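Local structure of pullulanase (Klebsiella oxytoca, 2YOC) at residues A481-P486 with T511-L516; I646-A651 with W679-A684; L768-R773 with S796-N801. The protein hydrolyses the alpha-1,6-glucosidic linkages of pullulan and related branched glucans, and is a substrate of a type 2 secretion system. All blocks are in the same frame, centred on the assembly; numbering follows the deposited sequence.

Interaction 1. Residues A481-P486 with T511-L516; sequences ADIQQP and TVEEVL
With its CG2 anti to the carbonyl carbon, Ile483 reaches across to the first turn of helix 512-520, and Val512, whose CG1 stands anti to the backbone N (chi1 -165°), turns that methyl to meet it. Ile483 CG2 lies 4.0 Å from Val512 CG1 and 3.8 Å from Leu516 CD1, and the isoleucine lies roughly perpendicular to both. Val537 of helix 529-537 and Trp885 extend this apolar cluster. Two backbone bonds tie the loop to the helix start: Glu513 N gives to Ile483 O at 2.8 Å, and Val512 N to Gln485 O at 3.1 Å. Both acceptors belong to the type I turn 482-485, which is braced by a nearly straight bond from Asp482 N to Gln485 OE1. Thr511 is the N-cap: Glu514 N reaches Thr511 OG1 at 3.3 Å, and Thr511 N returns a 3.0 Å bond to Glu514 OE2, completing a capping box. Thr511 CG2, meanwhile, rests 3.6 Å from Gln484 O. Within the Ins domain, amide groups of the helix's first turn are thus shared between its own capping box and carbonyls of the 481-486 loop, so the N-terminus is satisfied partly from outside the helix.

Interaction 2. Residues I646-A651 with W679-A684; sequences IADSLA and WERIKA
Ile682 lays its CD1 on the backbone of helix 640-655, 3.4 Å from both Ala647 O and Ala651 N, two atoms joined to each other by a helical hydrogen bond. Its CG1 sits beside the backbone N (chi1 -58°), and the chain beyond it brings CD1 within 3.7 Å of Leu650 CB. The small side chains of Ala647 and Ala651 flank this closer-packed, largely buried part, where one methyl fits against a turn of the facing helix. The other side is looser and more open to solvent. There Arg681, bent at chi2, carries its guanidinium past Ala647 CB, with NE 4.0 Å from that methyl and Ala647 O over one face of the group. Arg681 NH2 then forms a salt bridge with Asp648 OD1 at 2.8 Å; the oxygen lies in the guanidinium plane and is approached on its anti side, with the two planar groups turned 65° apart. Asp648 OD2 is engaged by Tyr368 OH and Lys644, which should help fix the carboxylate. The short helical segments run in the same general direction, 30° apart with axes 9.6 Å from one another, as consecutive helices round the barrel, and Leu650 packs inward on Phe662 and Phe664 of the intervening strand 661-664.

Interaction 3. Residues L768-R773 with S796-N801; sequences LADLTR and SEIDYN. With SO4 (sulfate ion), chain R.
The short antiparallel hairpin of strands 799-800 and 803-804, an excursion between barrel strands 718-720 and 814-816, packs its first strand and the residue before it, Ile798, against helix 762-776. Leu771 carries most of the contact, CD2 lying between Ile798 and the Asp799 carbonyl and CD1 against Tyr800. A chi1 of -73° swings its CG away from the carbonyl carbon, and the branch spreads over the start of the hairpin: Leu771 CD2 lies 3.8 Å from Ile798 CG2 and 3.5 Å from Asp799 O, while Leu771 CD1 comes to the edge of the Tyr800 ring, 3.8 Å from Tyr800 CD1. Leu771 and Ile798 lie alongside with their chains running opposite ways, and Tyr800 stands roughly perpendicular to the leucine. No hydrogen bond joins the two segments, so apolar contact holds them. A sulfate ion, presumably carried over from crystallisation, lies beside it; Asp799 N gives a weak bond to sulfate O1 at 3.3 Å, and Ile798 CD1 touches sulfate O4 at 3.5 Å. On the helix, Asp770 OD1 receives Arg773 NH2 at 2.7 Å in a salt bridge, and Asp770 OD2 accepts from Lys788 N. Ile798 also packs on His767 and Leu774. Tyr800 turns its hydroxyl to Asp726 of helix 722-729, which Leu771 meets at Ser727, so the hairpin is set against two helices, while helix 762-776 also faces strand 975-981 of the C-terminal sheet.

The three contacts follow one another along the chain without overlap, and none touches another. Interaction 1 belongs to the Ins domain, inserted between barrel strands 461-464 and 586-591; its centre is 43 Å from that of interaction 2 and 47 Å from that of interaction 3. Interaction 2 lies in the eight-stranded parallel barrel itself, pairing the helices before and after strand 661-664. Interaction 3 comes from the long connection between barrel strands 718-720 and 814-816, with its centre 35 Å from that of interaction 2. Together they sample the barrel's regular helical layer and two elaborations of its connections, one of which reaches the C-terminal beta sheet.

Interaction 1. Residues A481-P486 with T511-L516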
ATOM      1  N   ALA B 481      10.590 -30.863 -49.548  1.00 97.99           N
ATOM      2  CA  ALA B 481      11.248 -29.892 -50.426  1.00 98.49           C
ATOM      3  C   ALA B 481      11.578 -28.607 -49.658  1.00101.44           C
ATOM      4  O   ALA B 481      10.713 -28.055 -48.973  1.00100.27           O
ATOM      5  CB  ALA B 481      10.363 -29.571 -51.605  1.00100.67           C
ATOM      6  N   ASP B 482      12.828 -28.139 -49.759  1.00 97.61           N
ATOM      7  CA  ASP B 482      13.244 -26.901 -49.099  1.00 95.85           C
ATOM      8  C   ASP B 482      13.545 -25.801 -50.118  1.00 99.65           C
ATOM      9  O   ASP B 482      13.726 -26.081 -51.309  1.00101.76           O
ATOM     10  CB  ASP B 482      14.407 -27.135 -48.131  1.00 96.57           C
ATOM     11  CG  ASP B 482      14.077 -28.125 -47.034  1.00107.07           C
ATOM     12  OD1 ASP B 482      13.247 -27.792 -46.168  1.00106.71           O
ATOM     13  OD2 ASP B 482      14.636 -29.240 -47.057  1.00114.16           O
ATOM     14  N   ILE B 483      13.560 -24.545 -49.650  1.00 93.33           N
ATOM     15  CA  ILE B 483      13.770 -23.339 -50.454  1.00 92.47           C
ATOM     16  C   ILE B 483      15.046 -23.336 -51.295  1.00 99.66           C
ATOM     17  O   ILE B 483      15.076 -22.706 -52.355  1.00103.05           O
ATOM     18  CB  ILE B 483      13.566 -22.035 -49.646  1.00 93.25           C
ATOM     19  CG1 ILE B 483      14.630 -21.869 -48.550  1.00 91.65           C
ATOM     20  CG2 ILE B 483      12.143 -21.941 -49.089  1.00 92.26           C
ATOM     21  CD1 ILE B 483      14.800 -20.508 -48.115  1.00 94.69           C
ATOM     22  N   GLN B 484      16.070 -24.071 -50.851  1.00 95.57           N
ATOM     23  CA  GLN B 484      17.376 -24.221 -51.506  1.00 96.55           C
ATOM     24  C   GLN B 484      17.254 -24.891 -52.875  1.00102.14           C
ATOM     25  O   GLN B 484      18.061 -24.629 -53.764  1.00102.14           O
ATOM     26  CB  GLN B 484      18.317 -25.061 -50.610  1.00 97.14           C
ATOM     27  CG  GLN B 484      18.799 -24.343 -49.334  1.00118.01           C
ATOM     28  CD  GLN B 484      17.796 -24.277 -48.189  1.00138.37           C
ATOM     29  OE1 GLN B 484      17.142 -25.265 -47.824  1.00136.98           O
ATOM     30  NE2 GLN B 484      17.699 -23.120 -47.551  1.00123.72           N
ATOM     31  N   GLN B 485      16.221 -25.736 -53.027  1.00100.35           N
ATOM     32  CA  GLN B 485      15.928 -26.576 -54.186  1.00102.27           C
ATOM     33  C   GLN B 485      15.003 -25.937 -55.237  1.00109.77           C
ATOM     34  O   GLN B 485      14.262 -25.005 -54.900  1.00110.75           O
ATOM     35  CB  GLN B 485      15.346 -27.913 -53.693  1.00103.24           C
ATOM     36  CG  GLN B 485      16.307 -28.676 -52.780  1.00106.86           C
ATOM     37  CD  GLN B 485      15.650 -29.831 -52.084  1.00111.02           C
ATOM     38  OE1 GLN B 485      14.715 -29.684 -51.285  1.00101.46           O
ATOM     39  NE2 GLN B 485      16.161 -31.008 -52.347  1.00103.52           N
ATOM     40  N   PRO B 486      15.000 -26.446 -56.507  1.00107.14           N
ATOM     41  CA  PRO B 486      14.103 -25.882 -57.535  1.00107.77           C
ATOM     42  C   PRO B 486      12.634 -25.835 -57.163  1.00108.67           C
ATOM     43  O   PRO B 486      12.152 -26.706 -56.446  1.00106.47           O
ATOM     44  CB  PRO B 486      14.296 -26.822 -58.733  1.00111.54           C
ATOM     45  CG  PRO B 486      14.943 -28.055 -58.173  1.00115.44           C
ATOM     46  CD  PRO B 486      15.817 -27.537 -57.078  1.00109.32           C
ATOM     47  N   THR B 511      14.842 -21.611 -58.201  1.00114.85           N
ATOM     48  CA  THR B 511      14.644 -22.217 -56.871  1.00110.81           C
ATOM     49  C   THR B 511      13.575 -21.481 -56.066  1.00112.67           C
ATOM     50  O   THR B 511      13.181 -20.375 -56.440  1.00111.85           O
ATOM     51  CB  THR B 511      15.965 -22.346 -56.097  1.00104.26           C
ATOM     52  OG1 THR B 511      16.427 -21.058 -55.712  1.00102.24           O
ATOM     53  CG2 THR B 511      17.038 -23.116 -56.858  1.00 98.22           C
ATOM     54  N   VAL B 512      13.108 -22.090 -54.960  1.00108.17           N
ATOM     55  CA  VAL B 512      12.078 -21.486 -54.106  1.00107.21           C
ATOM     56  C   VAL B 512      12.645 -20.237 -53.408  1.00111.13           C
ATOM     57  O   VAL B 512      11.944 -19.230 -53.282  1.00110.66           O
ATOM     58  CB  VAL B 512      11.407 -22.487 -53.133  1.00109.51           C
ATOM     59  CG1 VAL B 512      10.125 -21.902 -52.548  1.00108.76           C
ATOM     60  CG2 VAL B 512      11.116 -23.824 -53.817  1.00110.18           C
ATOM     61  N   GLU B 513      13.946 -20.293 -53.039  1.00107.23           N
ATOM     62  CA  GLU B 513      14.732 -19.194 -52.464  1.00106.16           C
ATOM     63  C   GLU B 513      14.644 -18.013 -53.446  1.00111.13           C
ATOM     64  O   GLU B 513      14.181 -16.929 -53.054  1.00111.21           O
ATOM     65  CB  GLU B 513      16.200 -19.643 -52.313  1.00107.03           C
ATOM     66  CG  GLU B 513      17.101 -18.755 -51.468  1.00118.15           C
ATOM     67  CD  GLU B 513      18.482 -19.347 -51.241  1.00143.96           C
ATOM     68  OE1 GLU B 513      18.600 -20.293 -50.428  1.00133.40           O
ATOM     69  OE2 GLU B 513      19.447 -18.874 -51.886  1.00144.02           O
ATOM     70  N   GLU B 514      15.004 -18.266 -54.744  1.00106.80           N
ATOM     71  CA  GLU B 514      14.975 -17.298 -55.847  1.00106.37           C
ATOM     72  C   GLU B 514      13.613 -16.595 -55.934  1.00109.05           C
ATOM     73  O   GLU B 514      13.531 -15.378 -55.743  1.00106.48           O
ATOM     74  CB  GLU B 514      15.316 -17.980 -57.186  1.00108.74           C
ATOM     75  CG  GLU B 514      16.791 -18.251 -57.426  1.00116.58           C
ATOM     76  CD  GLU B 514      17.073 -19.013 -58.711  1.00143.12           C
ATOM     77  OE1 GLU B 514      16.936 -18.414 -59.804  1.00144.98           O
ATOM     78  OE2 GLU B 514      17.422 -20.213 -58.630  1.00133.18           O
ATOM     79  N   VAL B 515      12.545 -17.383 -56.155  1.00107.29           N
ATOM     80  CA  VAL B 515      11.156 -16.926 -56.272  1.00107.67           C
ATOM     81  C   VAL B 515      10.760 -16.056 -55.082  1.00111.14           C
ATOM     82  O   VAL B 515      10.136 -15.017 -55.284  1.00111.21           O
ATOM     83  CB  VAL B 515      10.182 -18.113 -56.498  1.00111.89           C
ATOM     84  CG1 VAL B 515       8.724 -17.659 -56.501  1.00112.06           C
ATOM     85  CG2 VAL B 515      10.518 -18.848 -57.790  1.00113.20           C
ATOM     86  N   LEU B 516      11.174 -16.449 -53.855  1.00106.51           N
ATOM     87  CA  LEU B 516      10.884 -15.691 -52.635  1.00104.50           C
ATOM     88  C   LEU B 516      11.454 -14.275 -52.646  1.00107.67           C
ATOM     89  O   LEU B 516      10.705 -13.328 -52.366  1.00106.56           O
ATOM     90  CB  LEU B 516      11.266 -16.468 -51.368  1.00102.40           C
ATOM     91  CG  LEU B 516      10.201 -17.475 -50.887  1.00105.59           C
ATOM     92  CD1 LEU B 516      10.800 -18.483 -49.956  1.00104.27           C
ATOM     93  CD2 LEU B 516       8.979 -16.776 -50.248  1.00105.17           C
TER

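Interaction 2. Residues I646-A651 with W679-A684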
ATOM      1  N   ILE B 646       8.998 -40.294 -17.786  1.00 49.26           N
ATOM      2  CA  ILE B 646       9.764 -39.036 -17.794  1.00 48.13           C
ATOM      3  C   ILE B 646      11.156 -39.235 -17.148  1.00 52.57           C
ATOM      4  O   ILE B 646      12.170 -38.926 -17.784  1.00 53.04           O
ATOM      5  CB  ILE B 646       9.002 -37.872 -17.126  1.00 50.72           C
ATOM      6  CG1 ILE B 646       7.677 -37.582 -17.832  1.00 52.21           C
ATOM      7  CG2 ILE B 646       9.864 -36.609 -17.059  1.00 50.41           C
ATOM      8  CD1 ILE B 646       6.677 -36.731 -17.003  1.00 50.76           C
ATOM      9  N   ALA B 647      11.198 -39.787 -15.910  1.00 45.05           N
ATOM     10  CA  ALA B 647      12.443 -40.008 -15.221  1.00 42.36           C
ATOM     11  C   ALA B 647      13.395 -40.902 -15.999  1.00 47.92           C
ATOM     12  O   ALA B 647      14.577 -40.548 -16.138  1.00 48.47           O
ATOM     13  CB  ALA B 647      12.177 -40.583 -13.860  1.00 42.45           C
ATOM     14  N   ASP B 648      12.881 -42.044 -16.528  1.00 45.39           N
ATOM     15  CA  ASP B 648      13.696 -43.017 -17.261  1.00 46.42           C
ATOM     16  C   ASP B 648      14.214 -42.379 -18.537  1.00 56.62           C
ATOM     17  O   ASP B 648      15.346 -42.661 -18.950  1.00 59.30           O
ATOM     18  CB  ASP B 648      12.917 -44.299 -17.583  1.00 47.51           C
ATOM     19  CG  ASP B 648      12.451 -45.151 -16.423  1.00 59.43           C
ATOM     20  OD1 ASP B 648      13.005 -45.009 -15.324  1.00 60.31           O
ATOM     21  OD2 ASP B 648      11.573 -46.020 -16.639  1.00 73.10           O
ATOM     22  N   SER B 649      13.405 -41.494 -19.147  1.00 52.89           N
ATOM     23  CA  SER B 649      13.821 -40.806 -20.353  1.00 52.46           C
ATOM     24  C   SER B 649      14.999 -39.889 -20.058  1.00 56.27           C
ATOM     25  O   SER B 649      16.013 -39.957 -20.744  1.00 57.59           O
ATOM     26  CB  SER B 649      12.677 -39.998 -20.942  1.00 53.62           C
ATOM     27  OG  SER B 649      13.132 -39.485 -22.183  1.00 56.56           O
ATOM     28  N   LEU B 650      14.883 -39.065 -19.009  1.00 50.61           N
ATOM     29  CA  LEU B 650      15.930 -38.134 -18.621  1.00 48.52           C
ATOM     30  C   LEU B 650      17.222 -38.861 -18.247  1.00 49.36           C
ATOM     31  O   LEU B 650      18.303 -38.374 -18.570  1.00 48.37           O
ATOM     32  CB  LEU B 650      15.454 -37.185 -17.528  1.00 47.91           C
ATOM     33  CG  LEU B 650      14.311 -36.229 -17.896  1.00 52.59           C
ATOM     34  CD1 LEU B 650      13.507 -35.873 -16.675  1.00 50.95           C
ATOM     35  CD2 LEU B 650      14.831 -34.963 -18.559  1.00 55.68           C
ATOM     36  N   ALA B 651      17.115 -40.070 -17.682  1.00 45.08           N
ATOM     37  CA  ALA B 651      18.283 -40.902 -17.322  1.00 43.40           C
ATOM     38  C   ALA B 651      19.131 -41.162 -18.554  1.00 46.59           C
ATOM     39  O   ALA B 651      20.326 -40.891 -18.522  1.00 46.92           O
ATOM     40  CB  ALA B 651      17.839 -42.217 -16.691  1.00 43.48           C
ATOM     41  N   TRP B 679      14.225 -35.002 -10.432  1.00 48.38           N
ATOM     42  CA  TRP B 679      15.480 -34.371 -10.148  1.00 49.57           C
ATOM     43  C   TRP B 679      16.358 -35.214  -9.208  1.00 53.48           C
ATOM     44  O   TRP B 679      17.497 -35.509  -9.562  1.00 52.12           O
ATOM     45  CB  TRP B 679      15.280 -32.967  -9.642  1.00 49.62           C
ATOM     46  CG  TRP B 679      16.541 -32.151  -9.714  1.00 52.21           C
ATOM     47  CD1 TRP B 679      17.457 -32.127 -10.728  1.00 55.26           C
ATOM     48  CD2 TRP B 679      17.018 -31.240  -8.725  1.00 52.58           C
ATOM     49  NE1 TRP B 679      18.495 -31.294 -10.410  1.00 54.85           N
ATOM     50  CE2 TRP B 679      18.230 -30.696  -9.208  1.00 56.63           C
ATOM     51  CE3 TRP B 679      16.524 -30.810  -7.486  1.00 54.12           C
ATOM     52  CZ2 TRP B 679      18.940 -29.727  -8.508  1.00 56.23           C
ATOM     53  CZ3 TRP B 679      17.243 -29.866  -6.781  1.00 56.01           C
ATOM     54  CH2 TRP B 679      18.427 -29.324  -7.295  1.00 56.82           C
ATOM     55  N   GLU B 680      15.803 -35.695  -8.075  1.00 49.52           N
ATOM     56  CA  GLU B 680      16.569 -36.529  -7.162  1.00 48.74           C
ATOM     57  C   GLU B 680      17.078 -37.793  -7.858  1.00 54.27           C
ATOM     58  O   GLU B 680      18.252 -38.176  -7.689  1.00 56.52           O
ATOM     59  CB  GLU B 680      15.786 -36.862  -5.887  1.00 49.92           C
ATOM     60  CG  GLU B 680      15.683 -35.746  -4.858  1.00 60.10           C
ATOM     61  CD  GLU B 680      16.802 -34.726  -4.757  1.00 78.32           C
ATOM     62  OE1 GLU B 680      17.946 -35.126  -4.441  1.00 76.79           O
ATOM     63  OE2 GLU B 680      16.527 -33.523  -4.969  1.00 71.49           O
ATOM     64  N   ARG B 681      16.224 -38.376  -8.706  1.00 48.16           N
ATOM     65  CA  ARG B 681      16.536 -39.563  -9.470  1.00 47.26           C
ATOM     66  C   ARG B 681      17.701 -39.281 -10.422  1.00 50.43           C
ATOM     67  O   ARG B 681      18.723 -39.953 -10.322  1.00 52.48           O
ATOM     68  CB  ARG B 681      15.273 -40.083 -10.169  1.00 47.26           C
ATOM     69  CG  ARG B 681      15.559 -41.102 -11.244  1.00 70.72           C
ATOM     70  CD  ARG B 681      14.941 -42.477 -11.018  1.00 91.89           C
ATOM     71  NE  ARG B 681      14.756 -43.181 -12.298  1.00101.72           N
ATOM     72  CZ  ARG B 681      15.742 -43.677 -13.048  1.00117.33           C
ATOM     73  NH1 ARG B 681      17.010 -43.570 -12.652  1.00102.98           N
ATOM     74  NH2 ARG B 681      15.471 -44.269 -14.201  1.00108.08           N
ATOM     75  N   ILE B 682      17.600 -38.246 -11.249  1.00 44.11           N
ATOM     76  CA  ILE B 682      18.666 -37.901 -12.192  1.00 44.90           C
ATOM     77  C   ILE B 682      20.005 -37.543 -11.518  1.00 52.45           C
ATOM     78  O   ILE B 682      21.075 -37.853 -12.064  1.00 52.02           O
ATOM     79  CB  ILE B 682      18.179 -36.835 -13.205  1.00 47.95           C
ATOM     80  CG1 ILE B 682      16.944 -37.324 -14.002  1.00 48.64           C
ATOM     81  CG2 ILE B 682      19.269 -36.364 -14.150  1.00 47.71           C
ATOM     82  CD1 ILE B 682      17.030 -38.758 -14.581  1.00 53.27           C
ATOM     83  N   LYS B 683      19.939 -36.953 -10.298  1.00 50.90           N
ATOM     84  CA  LYS B 683      21.117 -36.534  -9.519  1.00 49.82           C
ATOM     85  C   LYS B 683      22.019 -37.699  -9.179  1.00 54.67           C
ATOM     86  O   LYS B 683      23.227 -37.513  -9.011  1.00 55.08           O
ATOM     87  CB  LYS B 683      20.729 -35.720  -8.274  1.00 49.72           C
ATOM     88  CG  LYS B 683      20.468 -34.258  -8.602  1.00 49.77           C
ATOM     89  CD  LYS B 683      20.669 -33.390  -7.400  1.00 52.87           C
ATOM     90  CE  LYS B 683      19.386 -32.982  -6.727  1.00 46.56           C
ATOM     91  NZ  LYS B 683      19.626 -32.654  -5.301  1.00 50.95           N
ATOM     92  N   ALA B 684      21.446 -38.911  -9.144  1.00 50.22           N
ATOM     93  CA  ALA B 684      22.206 -40.109  -8.848  1.00 50.68           C
ATOM     94  C   ALA B 684      23.063 -40.569 -10.044  1.00 57.00           C
ATOM     95  O   ALA B 684      23.934 -41.434  -9.885  1.00 58.91           O
ATOM     96  CB  ALA B 684      21.274 -41.205  -8.384  1.00 51.52           C
TER

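Interaction 3. Residues L768-R773 with S796-N801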
ATOM      1  N   LEU B 768       8.791  -0.038 -13.900  1.00 63.93           N
ATOM      2  CA  LEU B 768       9.560  -0.938 -14.763  1.00 63.65           C
ATOM      3  C   LEU B 768      11.028  -0.980 -14.286  1.00 67.39           C
ATOM      4  O   LEU B 768      11.662  -2.029 -14.348  1.00 65.92           O
ATOM      5  CB  LEU B 768       9.462  -0.510 -16.236  1.00 64.24           C
ATOM      6  CG  LEU B 768       8.044  -0.423 -16.840  1.00 68.56           C
ATOM      7  CD1 LEU B 768       8.001   0.551 -17.993  1.00 69.30           C
ATOM      8  CD2 LEU B 768       7.537  -1.777 -17.281  1.00 67.69           C
ATOM      9  N   ALA B 769      11.541   0.158 -13.769  1.00 65.27           N
ATOM     10  CA  ALA B 769      12.886   0.277 -13.202  1.00 65.30           C
ATOM     11  C   ALA B 769      12.955  -0.617 -11.967  1.00 69.02           C
ATOM     12  O   ALA B 769      13.904  -1.396 -11.818  1.00 68.12           O
ATOM     13  CB  ALA B 769      13.173   1.720 -12.816  1.00 66.77           C
ATOM     14  N   ASP B 770      11.915  -0.539 -11.119  1.00 64.78           N
ATOM     15  CA  ASP B 770      11.770  -1.347  -9.916  1.00 63.91           C
ATOM     16  C   ASP B 770      11.834  -2.840 -10.259  1.00 67.13           C
ATOM     17  O   ASP B 770      12.600  -3.572  -9.618  1.00 66.44           O
ATOM     18  CB  ASP B 770      10.454  -1.022  -9.204  1.00 66.19           C
ATOM     19  CG  ASP B 770      10.424   0.227  -8.329  1.00 82.88           C
ATOM     20  OD1 ASP B 770      11.460   0.936  -8.249  1.00 80.53           O
ATOM     21  OD2 ASP B 770       9.371   0.478  -7.702  1.00 97.43           O
ATOM     22  N   LEU B 771      11.084  -3.278 -11.300  1.00 63.21           N
ATOM     23  CA  LEU B 771      11.071  -4.680 -11.725  1.00 61.89           C
ATOM     24  C   LEU B 771      12.408  -5.096 -12.316  1.00 63.31           C
ATOM     25  O   LEU B 771      12.900  -6.171 -11.971  1.00 63.85           O
ATOM     26  CB  LEU B 771       9.901  -5.008 -12.673  1.00 62.23           C
ATOM     27  CG  LEU B 771       8.468  -5.100 -12.068  1.00 67.79           C
ATOM     28  CD1 LEU B 771       7.423  -5.117 -13.158  1.00 68.71           C
ATOM     29  CD2 LEU B 771       8.282  -6.330 -11.193  1.00 68.59           C
ATOM     30  N   THR B 772      13.035  -4.226 -13.130  1.00 57.11           N
ATOM     31  CA  THR B 772      14.355  -4.492 -13.711  1.00 56.15           C
ATOM     32  C   THR B 772      15.420  -4.707 -12.613  1.00 58.65           C
ATOM     33  O   THR B 772      16.089  -5.738 -12.599  1.00 56.08           O
ATOM     34  CB  THR B 772      14.709  -3.406 -14.738  1.00 63.36           C
ATOM     35  OG1 THR B 772      13.674  -3.400 -15.729  1.00 69.70           O
ATOM     36  CG2 THR B 772      16.083  -3.625 -15.407  1.00 52.18           C
ATOM     37  N   ARG B 773      15.532  -3.755 -11.671  1.00 56.62           N
ATOM     38  CA  ARG B 773      16.481  -3.823 -10.553  1.00 56.68           C
ATOM     39  C   ARG B 773      16.323  -5.144  -9.816  1.00 61.21           C
ATOM     40  O   ARG B 773      17.278  -5.914  -9.723  1.00 59.90           O
ATOM     41  CB  ARG B 773      16.290  -2.623  -9.603  1.00 58.26           C
ATOM     42  CG  ARG B 773      16.834  -1.298 -10.183  1.00 72.83           C
ATOM     43  CD  ARG B 773      16.858  -0.169  -9.174  1.00 71.96           C
ATOM     44  NE  ARG B 773      15.516   0.349  -8.923  1.00 79.11           N
ATOM     45  CZ  ARG B 773      15.064   1.497  -9.405  1.00 92.90           C
ATOM     46  NH1 ARG B 773      15.854   2.271 -10.140  1.00 63.60           N
ATOM     47  NH2 ARG B 773      13.824   1.894  -9.138  1.00 96.17           N
ATOM     48  N   SER B 796       9.052  -9.690  -3.025  1.00 50.98           N
ATOM     49  CA  SER B 796       7.725 -10.297  -3.100  1.00 51.12           C
ATOM     50  C   SER B 796       6.627  -9.246  -2.971  1.00 58.29           C
ATOM     51  O   SER B 796       5.518  -9.475  -3.447  1.00 60.45           O
ATOM     52  CB  SER B 796       7.562 -11.372  -2.031  1.00 54.22           C
ATOM     53  OG  SER B 796       7.957 -10.952  -0.727  1.00 66.74           O
ATOM     54  N   GLU B 797       6.941  -8.086  -2.351  1.00 53.21           N
ATOM     55  CA  GLU B 797       6.011  -6.977  -2.137  1.00 51.07           C
ATOM     56  C   GLU B 797       5.897  -6.098  -3.388  1.00 55.24           C
ATOM     57  O   GLU B 797       5.021  -5.246  -3.401  1.00 57.45           O
ATOM     58  CB  GLU B 797       6.448  -6.127  -0.924  1.00 51.97           C
ATOM     59  CG  GLU B 797       5.917  -6.570   0.418  1.00 53.52           C
ATOM     60  CD  GLU B 797       6.743  -6.136   1.615  1.00 92.18           C
ATOM     61  OE1 GLU B 797       7.453  -5.107   1.523  1.00 87.77           O
ATOM     62  OE2 GLU B 797       6.669  -6.825   2.658  1.00100.93           O
ATOM     63  N   ILE B 798       6.815  -6.228  -4.391  1.00 49.71           N
ATOM     64  CA  ILE B 798       6.782  -5.434  -5.642  1.00 48.66           C
ATOM     65  C   ILE B 798       5.880  -6.165  -6.561  1.00 55.62           C
ATOM     66  O   ILE B 798       6.144  -7.320  -6.853  1.00 56.72           O
ATOM     67  CB  ILE B 798       8.184  -5.252  -6.290  1.00 50.54           C
ATOM     68  CG1 ILE B 798       9.123  -4.446  -5.412  1.00 51.41           C
ATOM     69  CG2 ILE B 798       8.114  -4.702  -7.733  1.00 49.18           C
ATOM     70  CD1 ILE B 798       8.777  -2.961  -5.189  1.00 64.58           C
ATOM     71  N   ASP B 799       4.807  -5.541  -7.001  1.00 55.63           N
ATOM     72  CA  ASP B 799       3.814  -6.187  -7.881  1.00 56.27           C
ATOM     73  C   ASP B 799       4.315  -6.453  -9.312  1.00 59.76           C
ATOM     74  O   ASP B 799       5.130  -5.698  -9.841  1.00 60.47           O
ATOM     75  CB  ASP B 799       2.524  -5.343  -7.893  1.00 58.74           C
ATOM     76  CG  ASP B 799       1.502  -5.740  -8.917  1.00 80.15           C
ATOM     77  OD1 ASP B 799       1.623  -5.283 -10.083  1.00 93.09           O
ATOM     78  OD2 ASP B 799       0.593  -6.521  -8.568  1.00 81.82           O
ATOM     79  N   TYR B 800       3.798  -7.519  -9.924  1.00 55.66           N
ATOM     80  CA  TYR B 800       3.984  -7.859 -11.327  1.00 55.78           C
ATOM     81  C   TYR B 800       2.675  -8.415 -11.865  1.00 62.34           C
ATOM     82  O   TYR B 800       2.453  -9.628 -11.848  1.00 62.08           O
ATOM     83  CB  TYR B 800       5.152  -8.812 -11.566  1.00 55.67           C
ATOM     84  CG  TYR B 800       5.238  -9.262 -13.012  1.00 56.90           C
ATOM     85  CD1 TYR B 800       5.641  -8.382 -14.018  1.00 59.19           C
ATOM     86  CD2 TYR B 800       4.930 -10.570 -13.375  1.00 56.43           C
ATOM     87  CE1 TYR B 800       5.725  -8.796 -15.351  1.00 59.17           C
ATOM     88  CE2 TYR B 800       4.987 -10.988 -14.704  1.00 56.61           C
ATOM     89  CZ  TYR B 800       5.398 -10.103 -15.687  1.00 64.28           C
ATOM     90  OH  TYR B 800       5.492 -10.543 -16.984  1.00 64.46           O
ATOM     91  N   ASN B 801       1.787  -7.517 -12.297  1.00 60.54           N
ATOM     92  CA  ASN B 801       0.464  -7.865 -12.838  1.00 60.84           C
ATOM     93  C   ASN B 801      -0.377  -8.696 -11.856  1.00 64.57           C
ATOM     94  O   ASN B 801      -1.007  -9.690 -12.261  1.00 64.32           O
ATOM     95  CB  ASN B 801       0.572  -8.583 -14.203  1.00 62.98           C
ATOM     96  CG  ASN B 801       1.451  -7.943 -15.255  1.00 78.44           C
ATOM     97  OD1 ASN B 801       1.725  -6.740 -15.239  1.00 71.56           O
ATOM     98  ND2 ASN B 801       1.853  -8.747 -16.241  1.00 67.20           N
TER
HETATM   99  S   SO4 R2082       4.795  -1.554  -5.624  1.00141.50           S
HETATM  100  O1  SO4 R2082       4.227  -2.256  -6.806  1.00145.43           O
HETATM  101  O2  SO4 R2082       5.068  -2.504  -4.561  1.00145.69           O
HETATM  102  O3  SO4 R2082       3.820  -0.599  -5.101  1.00147.34           O
HETATM  103  O4  SO4 R2082       6.054  -0.839  -6.011  1.00146.98           O